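Local coordinates for protein alternansucrase (Leuconostoc mesenteroides, PDB 6HVG) that is a family 70 glycoside hydrolase in which a TIM-barrel-type domain is joined to choline-binding-type repeats and a calcium ion is bound, at residues Tyr227-Tyr237 with Gln256-Lys266; Asp645-Lys653 with Thr1020-Ser1028. All coordinates share one frame; numbering follows the deposited sequence.

Interaction 1 of 2, residues Tyr227-Tyr237 with Gln256-Lys266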
# COMPACT_ATOMS: atom_id res chain seq x y z
N TYR A 227 -29.76 8.95 -27.61
CA TYR A 227 -30.32 9.38 -26.33
C TYR A 227 -29.51 10.58 -25.85
O TYR A 227 -28.29 10.63 -26.05
CB TYR A 227 -30.18 8.28 -25.27
CG TYR A 227 -31.15 7.13 -25.41
CD1 TYR A 227 -32.50 7.28 -25.08
CD2 TYR A 227 -30.72 5.87 -25.81
CE1 TYR A 227 -33.40 6.23 -25.17
CE2 TYR A 227 -31.61 4.80 -25.90
CZ TYR A 227 -32.95 5.00 -25.59
OH TYR A 227 -33.83 3.97 -25.68
N VAL A 228 -30.19 11.54 -25.23
CA VAL A 228 -29.50 12.59 -24.47
C VAL A 228 -30.25 12.92 -23.19
O VAL A 228 -31.49 12.99 -23.17
CB VAL A 228 -29.35 13.90 -25.26
CG1 VAL A 228 -28.29 14.78 -24.60
CG2 VAL A 228 -28.98 13.62 -26.70
N ALA A 229 -29.49 13.13 -22.12
CA ALA A 229 -30.07 13.58 -20.87
C ALA A 229 -29.82 15.06 -20.80
O ALA A 229 -28.72 15.50 -21.14
CB ALA A 229 -29.43 12.87 -19.69
N ASP A 230 -30.83 15.82 -20.38
CA ASP A 230 -30.68 17.27 -20.23
C ASP A 230 -30.17 17.64 -18.83
O ASP A 230 -29.89 16.77 -18.00
CB ASP A 230 -31.95 18.01 -20.64
CG ASP A 230 -33.07 17.93 -19.60
OD1 ASP A 230 -32.83 17.46 -18.47
OD2 ASP A 230 -34.21 18.35 -19.94
N SER A 231 -30.03 18.94 -18.58
CA SER A 231 -29.54 19.46 -17.30
C SER A 231 -30.32 18.95 -16.10
O SER A 231 -29.73 18.60 -15.08
CB SER A 231 -29.58 21.00 -17.32
OG SER A 231 -28.57 21.55 -18.16
N SER A 232 -31.64 18.87 -16.22
CA SER A 232 -32.52 18.47 -15.11
C SER A 232 -32.67 16.96 -14.91
O SER A 232 -33.55 16.53 -14.16
CB SER A 232 -33.92 19.07 -15.32
OG SER A 232 -33.80 20.43 -15.71
N GLY A 233 -31.85 16.16 -15.59
CA GLY A 233 -31.92 14.70 -15.46
C GLY A 233 -33.07 14.03 -16.21
O GLY A 233 -33.44 12.92 -15.89
N GLN A 234 -33.63 14.72 -17.21
CA GLN A 234 -34.62 14.12 -18.09
C GLN A 234 -33.96 13.60 -19.38
O GLN A 234 -32.93 14.12 -19.82
CB GLN A 234 -35.69 15.15 -18.45
CG GLN A 234 -36.57 15.63 -17.29
CD GLN A 234 -37.39 16.87 -17.66
OE1 GLN A 234 -38.61 16.91 -17.51
NE2 GLN A 234 -36.71 17.90 -18.14
N THR A 235 -34.58 12.58 -19.98
CA THR A 235 -34.03 11.90 -21.14
C THR A 235 -34.96 11.97 -22.36
O THR A 235 -36.16 11.67 -22.27
CB THR A 235 -33.76 10.42 -20.83
OG1 THR A 235 -32.83 10.32 -19.75
CG2 THR A 235 -33.19 9.70 -22.02
N TYR A 236 -34.37 12.32 -23.50
CA TYR A 236 -35.06 12.34 -24.79
C TYR A 236 -34.42 11.33 -25.72
O TYR A 236 -33.24 11.02 -25.56
CB TYR A 236 -34.92 13.69 -25.47
CG TYR A 236 -35.55 14.84 -24.75
CD1 TYR A 236 -34.95 15.41 -23.64
CD2 TYR A 236 -36.74 15.38 -25.20
CE1 TYR A 236 -35.52 16.48 -22.99
CE2 TYR A 236 -37.32 16.44 -24.55
CZ TYR A 236 -36.70 16.99 -23.46
OH TYR A 236 -37.29 18.06 -22.83
N TYR A 237 -35.14 10.85 -26.73
CA TYR A 237 -34.48 10.15 -27.82
C TYR A 237 -34.78 10.85 -29.10
O TYR A 237 -35.95 10.95 -29.47
CB TYR A 237 -34.90 8.70 -27.92
CG TYR A 237 -34.08 7.97 -28.98
CD1 TYR A 237 -32.79 7.54 -28.71
CD2 TYR A 237 -34.58 7.76 -30.25
CE1 TYR A 237 -32.03 6.89 -29.67
CE2 TYR A 237 -33.84 7.11 -31.22
CZ TYR A 237 -32.56 6.68 -30.93
OH TYR A 237 -31.82 6.04 -31.88
N GLN A 256 -40.15 1.52 -24.76
CA GLN A 256 -40.11 2.72 -23.93
C GLN A 256 -41.27 3.69 -24.23
O GLN A 256 -41.86 3.67 -25.31
CB GLN A 256 -38.77 3.41 -24.13
CG GLN A 256 -37.60 2.59 -23.57
CD GLN A 256 -36.25 2.99 -24.12
OE1 GLN A 256 -36.14 3.74 -25.10
NE2 GLN A 256 -35.19 2.46 -23.50
N TYR A 257 -41.64 4.52 -23.25
CA TYR A 257 -42.72 5.51 -23.44
C TYR A 257 -42.21 6.93 -23.39
O TYR A 257 -41.32 7.25 -22.62
CB TYR A 257 -43.82 5.34 -22.41
CG TYR A 257 -44.97 6.24 -22.74
CD1 TYR A 257 -45.81 5.92 -23.79
CD2 TYR A 257 -45.21 7.42 -22.05
CE1 TYR A 257 -46.87 6.72 -24.13
CE2 TYR A 257 -46.27 8.23 -22.39
CZ TYR A 257 -47.09 7.87 -23.43
OH TYR A 257 -48.12 8.72 -23.77
N PHE A 258 -42.77 7.81 -24.21
CA PHE A 258 -42.36 9.22 -24.15
C PHE A 258 -43.57 10.14 -24.05
O PHE A 258 -44.57 9.96 -24.76
CB PHE A 258 -41.52 9.56 -25.38
CG PHE A 258 -40.15 8.95 -25.38
CD1 PHE A 258 -39.91 7.72 -25.97
CD2 PHE A 258 -39.10 9.61 -24.80
CE1 PHE A 258 -38.65 7.15 -25.94
CE2 PHE A 258 -37.82 9.04 -24.78
CZ PHE A 258 -37.59 7.81 -25.36
N ASN A 259 -43.50 11.15 -23.20
CA ASN A 259 -44.62 12.07 -23.04
C ASN A 259 -44.75 12.97 -24.26
O ASN A 259 -43.89 12.99 -25.14
CB ASN A 259 -44.50 12.85 -21.73
CG ASN A 259 -43.47 13.96 -21.78
OD1 ASN A 259 -42.87 14.26 -22.80
ND2 ASN A 259 -43.25 14.58 -20.63
N GLN A 260 -45.83 13.74 -24.31
CA GLN A 260 -46.13 14.53 -25.50
C GLN A 260 -45.07 15.60 -25.80
O GLN A 260 -45.05 16.15 -26.90
CB GLN A 260 -47.50 15.17 -25.36
CG GLN A 260 -48.67 14.20 -25.19
CD GLN A 260 -49.98 14.94 -25.04
OE1 GLN A 260 -50.01 16.07 -24.53
NE2 GLN A 260 -51.07 14.33 -25.50
N GLN A 261 -44.19 15.88 -24.84
CA GLN A 261 -43.08 16.81 -25.06
C GLN A 261 -41.77 16.11 -25.37
O GLN A 261 -40.74 16.76 -25.48
CB GLN A 261 -42.88 17.74 -23.84
CG GLN A 261 -43.89 18.87 -23.73
CD GLN A 261 -45.29 18.36 -23.37
OE1 GLN A 261 -45.44 17.47 -22.52
NE2 GLN A 261 -46.30 18.92 -24.01
N GLY A 262 -41.80 14.78 -25.47
CA GLY A 262 -40.64 13.97 -25.84
C GLY A 262 -39.77 13.47 -24.71
O GLY A 262 -38.70 12.90 -24.96
N VAL A 263 -40.22 13.64 -23.48
CA VAL A 263 -39.45 13.25 -22.30
C VAL A 263 -39.68 11.78 -21.99
O VAL A 263 -40.77 11.27 -22.20
CB VAL A 263 -39.84 14.10 -21.06
CG1 VAL A 263 -39.10 13.65 -19.80
CG2 VAL A 263 -39.57 15.57 -21.33
N GLN A 264 -38.66 11.10 -21.47
CA GLN A 264 -38.77 9.67 -21.20
C GLN A 264 -39.35 9.36 -19.82
O GLN A 264 -38.84 9.84 -18.80
CB GLN A 264 -37.42 8.97 -21.34
CG GLN A 264 -37.60 7.45 -21.48
CD GLN A 264 -36.31 6.68 -21.58
OE1 GLN A 264 -35.22 7.21 -21.37
NE2 GLN A 264 -36.43 5.40 -21.88
N ILE A 265 -40.39 8.55 -19.79
CA ILE A 265 -40.96 8.09 -18.53
C ILE A 265 -40.05 7.01 -17.92
O ILE A 265 -39.74 6.00 -18.57
CB ILE A 265 -42.38 7.53 -18.68
CG1 ILE A 265 -43.37 8.54 -19.30
CG2 ILE A 265 -42.90 7.05 -17.34
CD1 ILE A 265 -43.42 9.94 -18.71
N LYS A 266 -39.64 7.23 -16.67
CA LYS A 266 -38.76 6.33 -15.90
C LYS A 266 -39.34 6.14 -14.51
O LYS A 266 -39.67 7.09 -13.82
CB LYS A 266 -37.36 6.92 -15.76
CG LYS A 266 -36.42 6.89 -16.97
CD LYS A 266 -35.41 8.05 -16.85
CE LYS A 266 -34.02 7.74 -17.36
NZ LYS A 266 -33.99 7.11 -18.70

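Interaction 2 of 2, residues Asp645-Lys653 with Thr1020-Ser1028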
# COMPACT_ATOMS: atom_id res chain seq x y z
N ASP A 645 27.84 7.02 25.60
CA ASP A 645 27.20 7.55 26.81
C ASP A 645 28.15 8.34 27.72
O ASP A 645 27.72 8.83 28.76
CB ASP A 645 26.45 6.46 27.59
CG ASP A 645 27.32 5.27 27.95
OD1 ASP A 645 28.45 5.13 27.40
OD2 ASP A 645 26.84 4.45 28.77
N LYS A 646 29.42 8.49 27.32
CA LYS A 646 30.42 9.15 28.17
C LYS A 646 30.45 10.66 27.99
O LYS A 646 30.63 11.40 28.96
CB LYS A 646 31.84 8.60 27.90
CG LYS A 646 32.07 7.11 28.09
CD LYS A 646 32.08 6.64 29.54
CE LYS A 646 30.67 6.47 30.13
NZ LYS A 646 30.47 5.30 31.05
N SER A 647 30.30 11.12 26.75
CA SER A 647 30.35 12.55 26.42
C SER A 647 29.53 12.86 25.18
O SER A 647 29.20 11.98 24.41
CB SER A 647 31.80 12.98 26.18
OG SER A 647 32.28 12.50 24.92
N ASP A 648 29.24 14.14 24.97
CA ASP A 648 28.62 14.60 23.74
C ASP A 648 29.53 14.45 22.52
O ASP A 648 29.04 14.23 21.41
CB ASP A 648 28.19 16.07 23.87
CG ASP A 648 26.96 16.25 24.74
OD1 ASP A 648 26.30 15.22 25.08
OD2 ASP A 648 26.65 17.42 25.07
N ALA A 649 30.85 14.56 22.72
CA ALA A 649 31.81 14.40 21.63
C ALA A 649 31.84 12.96 21.10
O ALA A 649 31.94 12.74 19.89
CB ALA A 649 33.20 14.83 22.08
N ASN A 650 31.77 12.00 22.01
CA ASN A 650 31.70 10.58 21.64
C ASN A 650 30.38 10.25 20.93
O ASN A 650 30.37 9.60 19.89
CB ASN A 650 31.82 9.67 22.87
CG ASN A 650 33.22 9.65 23.45
OD1 ASN A 650 34.10 10.40 23.03
ND2 ASN A 650 33.42 8.78 24.43
N ALA A 651 29.28 10.69 21.53
CA ALA A 651 27.94 10.52 20.99
C ALA A 651 27.85 11.14 19.60
O ALA A 651 27.43 10.47 18.67
CB ALA A 651 26.90 11.15 21.92
N ASN A 652 28.26 12.39 19.47
CA ASN A 652 28.12 13.13 18.22
C ASN A 652 29.12 12.75 17.14
O ASN A 652 28.93 13.12 16.00
CB ASN A 652 28.15 14.63 18.46
CG ASN A 652 27.01 15.09 19.37
OD1 ASN A 652 26.28 14.29 19.97
ND2 ASN A 652 26.83 16.41 19.46
N LYS A 653 30.15 11.97 17.49
CA LYS A 653 31.05 11.37 16.50
C LYS A 653 30.39 10.22 15.75
O LYS A 653 30.91 9.77 14.73
CB LYS A 653 32.32 10.82 17.17
CG LYS A 653 33.54 11.68 16.99
CD LYS A 653 34.66 11.22 17.91
CE LYS A 653 35.68 12.33 18.16
NZ LYS A 653 36.47 12.08 19.39
N THR A 1020 28.89 25.27 17.83
CA THR A 1020 29.48 24.86 19.08
C THR A 1020 30.15 23.47 18.93
O THR A 1020 29.53 22.52 18.48
CB THR A 1020 28.40 24.85 20.18
OG1 THR A 1020 27.78 26.14 20.26
CG2 THR A 1020 29.00 24.51 21.53
N VAL A 1021 31.43 23.38 19.29
CA VAL A 1021 32.10 22.09 19.33
C VAL A 1021 31.58 21.28 20.52
O VAL A 1021 31.26 21.82 21.57
CB VAL A 1021 33.63 22.27 19.38
CG1 VAL A 1021 34.35 20.95 19.63
CG2 VAL A 1021 34.12 22.89 18.06
N ALA A 1022 31.47 19.97 20.34
CA ALA A 1022 30.98 19.09 21.38
C ALA A 1022 32.06 18.84 22.43
O ALA A 1022 33.22 18.62 22.09
CB ALA A 1022 30.53 17.77 20.78
N THR A 1023 31.66 18.83 23.69
CA THR A 1023 32.59 18.77 24.82
C THR A 1023 32.90 17.35 25.28
O THR A 1023 32.01 16.50 25.40
CB THR A 1023 32.02 19.55 26.03
OG1 THR A 1023 30.72 19.04 26.37
CG2 THR A 1023 31.91 21.03 25.70
N GLU A 1024 34.18 17.12 25.59
CA GLU A 1024 34.67 15.79 25.96
C GLU A 1024 34.34 15.41 27.40
O GLU A 1024 34.57 14.28 27.82
CB GLU A 1024 36.19 15.75 25.75
CG GLU A 1024 36.66 16.20 24.36
CD GLU A 1024 36.64 15.09 23.31
OE1 GLU A 1024 36.24 13.94 23.61
OE2 GLU A 1024 37.05 15.36 22.17
N SER A 1025 33.83 16.37 28.17
CA SER A 1025 33.54 16.16 29.58
C SER A 1025 32.26 15.39 29.74
O SER A 1025 31.37 15.46 28.88
CB SER A 1025 33.39 17.51 30.29
OG SER A 1025 32.25 18.21 29.81
N SER A 1026 32.14 14.69 30.85
CA SER A 1026 30.89 14.00 31.21
C SER A 1026 29.91 15.00 31.81
O SER A 1026 29.72 15.05 33.03
CB SER A 1026 31.14 12.85 32.20
OG SER A 1026 29.92 12.44 32.80
N SER A 1027 29.27 15.78 30.95
CA SER A 1027 28.30 16.79 31.37
C SER A 1027 27.09 16.23 32.15
O SER A 1027 26.63 16.84 33.13
CB SER A 1027 27.80 17.56 30.15
OG SER A 1027 26.74 18.42 30.51
N SER A 1028 26.59 15.07 31.72
CA SER A 1028 25.33 14.51 32.25
C SER A 1028 25.47 13.13 32.91
O SER A 1028 26.14 12.24 32.37
CB SER A 1028 24.33 14.37 31.11
OG SER A 1028 24.79 13.34 30.26

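Interaction 1 of 2, residues Tyr227-Tyr237 with Gln256-Lys266
Thr-235 and Gln-264 meet through both backbone and side chain. Gln-264 N gives its hydrogen to Thr-235 O at 2.7 Å, approaching almost in line with the carbonyl (C=O...N 167°), although the N-H itself is bent (130°). The two side chains run alongside each other in the same direction, and with CG2 of Thr-235 anti to its backbone N this methyl comes 3.3 Å from Gln-264 OE1. Lys-266 NZ, 2.9 Å from Gln-264 OE1, donates to it from above the amide plane. On the other side of the hairpin strand, Tyr-236 lays one face of its ring against Val-263 CA. Its CZ also meets Val-263 CG2 at 3.8 Å, while Gln-261 O stands at the ring edge. Phe-258 reaches Tyr-237 CB with CZ (3.8 Å), its own edge turned to Thr-235 O. At the far end the Tyr-227 hydroxyl approaches Gln-256 OE1, probably as a donor, ring and amide planes 67° apart, though the modelled separation is too short to be trusted.

Behind these groups, Tyr-237 CD1 lies over the centre of the Tyr-227 ring. Asn-259 OD1 accepts from Val-263 N (2.8 Å) and holds the second turn, and Asp-230 OD1 accepts from Gln-234 N in the first. Further out, Gln-256 NE2 bonds Asn-285 and Lys-266 NZ bonds Asn-282 O. Hairpin 226-229/235-238 thus packs on the turn following strand 254-256, consistent with successive hairpins of a choline-binding-type repeat array. Ile-251 of strand 249-251 backs Tyr-227 and Tyr-237, and Val-206 of strand 205-209 touches Tyr-236.

Interaction 2 of 2, residues Asp645-Lys653 with Thr1020-Ser1028
One face of the Glu-1024 carboxylate rests on the methyl of Ala-649, with OE1 3.5 Å from CB. The amide of Asn-650 crosses this carboxylate at about a right angle, planes 75° apart, and its ND2 is given to Gly-643 O. Lys-653 NZ stays 4.3 Å from Glu-1024 OE2, too far for a salt bridge. Glu-1024 starts out from its backbone away from the helix, and the bend at chi2 (-85°) helps return the carboxylate to it.

Beside this group, Ala-1022 CB packs on Ala-649 CA at 3.7 Å. Ser-647 CB lies 3.5 Å from Glu-1024 O. The Ser-647 hydroxyl is turned inward as the N-cap of helix 648-652, accepting a nearly straight bond from Asn-650 N (3.0 Å, 164°).

Asp-648 sends its carboxylate to His-1035 and Asn-1037, farther along the loop leading to helix 1038-1041. No hydrogen bond joins the two segments directly: within the pair, contact is by van der Waals packing, and carbonyl and carboxylate oxygens beside the first turn of the helix would probably find its dipole favourable.

The two contacts lie on opposite sides of the chain's centre, about 82 Å apart between their centres, and share no helix or strand. Interaction 1 is the more buried, with five of its twelve touching residues shielded; interaction 2 is a surface contact with two. The first joins near neighbours in sequence, a hairpin and a turn some twenty residues on, through a backbone bond, aromatic rings and amides. The second brings together parts of the family 70 region more than 360 residues apart, a short helix and a long loop, through small methyls and oxygens without a direct hydrogen bond. Polar side chains of both find further partners outside the paired segments.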